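Local coordinates for cell division control protein Cdc48 (PDB 5E7P) that probably binds and hydrolyses ATP as a member of the AAA ATPase family, and binds ADP, at residues R37-R41 / L463-R467. Sequence-based numbering, arbitrary orientation.
Sequences RGVVR and LTVIR
V465 meets R37, V39 and R41 where strand 39-42 of the CDC48 N-terminal domain, of the double-psi beta-barrel class, packs on the loop that follows helix 456-462. The R41 side chain can be followed outward. From CB, chi1 sets CG beside the backbone N, anti to the carbonyl carbon, and a bend at chi2 (-72°) turns the rest of the chain so that one guanidinium face lies over V39, whose CG1 stands 4.0 Å from the R41 plane, offset toward the rim. NE leads to R41 CZ, 3.6 Å from T464 O. NH1 donates to V72 O. R41 NH2 gives the 2.8 Å hydrogen bond to T464 O, with an N-H...O angle of 147°, approaching from above the carbonyl plane, and also forms a salt bridge with D34. V465 CG1 lies 3.9 Å from R41 NH2. Arginine suits this place because its several N-H groups can serve carbonyls and carboxylate together. V465 supplies a compact branched surface: V465 CB lies 3.9 Å from R37 CD, on the extended arm whose NE reaches E436 of helix 427-448 in a salt bridge. V39 directs CG2 to within 3.9 Å of V465 O.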
ATOM      1  N   ARG A  37      15.311 -10.731 -10.783  1.00 59.80           N
ATOM      2  CA  ARG A  37      14.428 -10.416  -9.664  1.00 57.16           C
ATOM      3  C   ARG A  37      13.543  -9.212  -9.979  1.00 56.57           C
ATOM      4  O   ARG A  37      12.847  -8.695  -9.106  1.00 58.09           O
ATOM      5  CB  ARG A  37      15.242 -10.158  -8.394  1.00 54.70           C
ATOM      6  CG  ARG A  37      15.831 -11.414  -7.773  1.00 54.31           C
ATOM      7  CD  ARG A  37      16.904 -11.080  -6.751  1.00 53.03           C
ATOM      8  NE  ARG A  37      17.373 -12.270  -6.043  1.00 54.84           N
ATOM      9  CZ  ARG A  37      18.289 -13.111  -6.514  1.00 56.96           C
ATOM     10  NH1 ARG A  37      18.833 -12.904  -7.704  1.00 58.77           N
ATOM     11  NH2 ARG A  37      18.657 -14.167  -5.799  1.00 57.14           N
ATOM     12  N   GLY A  38      13.579  -8.770 -11.233  1.00 53.30           N
ATOM     13  CA  GLY A  38      12.761  -7.657 -11.677  1.00 49.26           C
ATOM     14  C   GLY A  38      13.303  -6.310 -11.241  1.00 45.52           C
ATOM     15  O   GLY A  38      12.542  -5.371 -11.010  1.00 43.78           O
ATOM     16  N   VAL A  39      14.623  -6.212 -11.137  1.00 44.59           N
ATOM     17  CA  VAL A  39      15.258  -4.991 -10.653  1.00 44.38           C
ATOM     18  C   VAL A  39      16.305  -4.459 -11.627  1.00 45.27           C
ATOM     19  O   VAL A  39      17.206  -5.187 -12.043  1.00 48.22           O
ATOM     20  CB  VAL A  39      15.914  -5.212  -9.269  1.00 45.08           C
ATOM     21  CG1 VAL A  39      16.790  -4.023  -8.893  1.00 44.80           C
ATOM     22  CG2 VAL A  39      14.849  -5.467  -8.203  1.00 43.07           C
ATOM     23  N   VAL A  40      16.178  -3.186 -11.988  1.00 43.88           N
ATOM     24  CA  VAL A  40      17.172  -2.514 -12.818  1.00 43.57           C
ATOM     25  C   VAL A  40      17.926  -1.466 -11.989  1.00 43.10           C
ATOM     26  O   VAL A  40      17.317  -0.691 -11.251  1.00 41.88           O
ATOM     27  CB  VAL A  40      16.525  -1.873 -14.071  1.00 41.55           C
ATOM     28  CG1 VAL A  40      15.386  -0.941 -13.675  1.00 39.33           C
ATOM     29  CG2 VAL A  40      17.565  -1.140 -14.905  1.00 42.07           C
ATOM     30  N   ARG A  41      19.252  -1.460 -12.101  1.00 44.47           N
ATOM     31  CA  ARG A  41      20.085  -0.574 -11.290  1.00 43.92           C
ATOM     32  C   ARG A  41      20.361   0.772 -11.968  1.00 44.85           C
ATOM     33  O   ARG A  41      20.971   0.836 -13.038  1.00 43.86           O
ATOM     34  CB  ARG A  41      21.402  -1.261 -10.920  1.00 44.16           C
ATOM     35  CG  ARG A  41      21.256  -2.462  -9.998  1.00 42.58           C
ATOM     36  CD  ARG A  41      20.899  -2.037  -8.583  1.00 41.46           C
ATOM     37  NE  ARG A  41      20.628  -3.184  -7.720  1.00 42.03           N
ATOM     38  CZ  ARG A  41      20.055  -3.101  -6.522  1.00 41.50           C
ATOM     39  NH1 ARG A  41      19.689  -1.922  -6.038  1.00 39.99           N
ATOM     40  NH2 ARG A  41      19.841  -4.199  -5.809  1.00 41.14           N
ATOM     41  N   LEU A 463      17.227  -7.118   1.469  1.00 38.81           N
ATOM     42  CA  LEU A 463      16.630  -5.785   1.478  1.00 38.19           C
ATOM     43  C   LEU A 463      17.024  -4.952   0.258  1.00 38.87           C
ATOM     44  O   LEU A 463      16.378  -3.951  -0.051  1.00 39.36           O
ATOM     45  CB  LEU A 463      17.002  -5.041   2.764  1.00 37.23           C
ATOM     46  CG  LEU A 463      16.558  -5.687   4.078  1.00 37.29           C
ATOM     47  CD1 LEU A 463      16.913  -4.805   5.263  1.00 36.42           C
ATOM     48  CD2 LEU A 463      15.068  -5.977   4.056  1.00 36.81           C
ATOM     49  N   THR A 464      18.082  -5.365  -0.433  1.00 38.03           N
ATOM     50  CA  THR A 464      18.537  -4.640  -1.615  1.00 38.64           C
ATOM     51  C   THR A 464      17.736  -5.005  -2.866  1.00 40.83           C
ATOM     52  O   THR A 464      17.862  -4.345  -3.898  1.00 43.77           O
ATOM     53  CB  THR A 464      20.036  -4.879  -1.898  1.00 39.07           C
ATOM     54  OG1 THR A 464      20.229  -6.215  -2.380  1.00 40.69           O
ATOM     55  CG2 THR A 464      20.868  -4.660  -0.637  1.00 36.11           C
ATOM     56  N   VAL A 465      16.914  -6.051  -2.780  1.00 39.65           N
ATOM     57  CA  VAL A 465      16.164  -6.522  -3.946  1.00 40.48           C
ATOM     58  C   VAL A 465      14.657  -6.686  -3.725  1.00 39.76           C
ATOM     59  O   VAL A 465      13.899  -6.826  -4.685  1.00 40.31           O
ATOM     60  CB  VAL A 465      16.728  -7.856  -4.487  1.00 41.76           C
ATOM     61  CG1 VAL A 465      18.108  -7.648  -5.090  1.00 42.58           C
ATOM     62  CG2 VAL A 465      16.762  -8.908  -3.387  1.00 42.01           C
ATOM     63  N   ILE A 466      14.220  -6.673  -2.470  1.00 37.94           N
ATOM     64  CA  ILE A 466      12.803  -6.870  -2.172  1.00 37.89           C
ATOM     65  C   ILE A 466      12.057  -5.551  -1.992  1.00 38.52           C
ATOM     66  O   ILE A 466      12.327  -4.794  -1.060  1.00 39.43           O
ATOM     67  CB  ILE A 466      12.598  -7.739  -0.918  1.00 38.27           C
ATOM     68  CG1 ILE A 466      13.216  -9.122  -1.123  1.00 40.69           C
ATOM     69  CG2 ILE A 466      11.115  -7.857  -0.592  1.00 36.50           C
ATOM     70  CD1 ILE A 466      12.681  -9.854  -2.336  1.00 40.88           C
ATOM     71  N   ARG A 467      11.112  -5.283  -2.886  1.00 37.56           N
ATOM     72  CA  ARG A 467      10.298  -4.080  -2.780  1.00 34.28           C
ATOM     73  C   ARG A 467       9.068  -4.328  -1.920  1.00 31.39           C
ATOM     74  O   ARG A 467       8.302  -5.258  -2.177  1.00 30.31           O
ATOM     75  CB  ARG A 467       9.870  -3.578  -4.160  1.00 32.17           C
ATOM     76  CG  ARG A 467       9.019  -2.320  -4.093  1.00 30.06           C
ATOM     77  CD  ARG A 467       8.677  -1.772  -5.463  1.00 28.86           C
ATOM     78  NE  ARG A 467       7.756  -2.629  -6.205  1.00 31.75           N
ATOM     79  CZ  ARG A 467       7.156  -2.268  -7.335  1.00 31.80           C
ATOM     80  NH1 ARG A 467       7.376  -1.065  -7.844  1.00 31.74           N
ATOM     81  NH2 ARG A 467       6.332  -3.105  -7.954  1.00 31.39           N
TER
HETATM   82  O   HOH W   1      18.293  -1.041  -4.186  1.00 51.58           O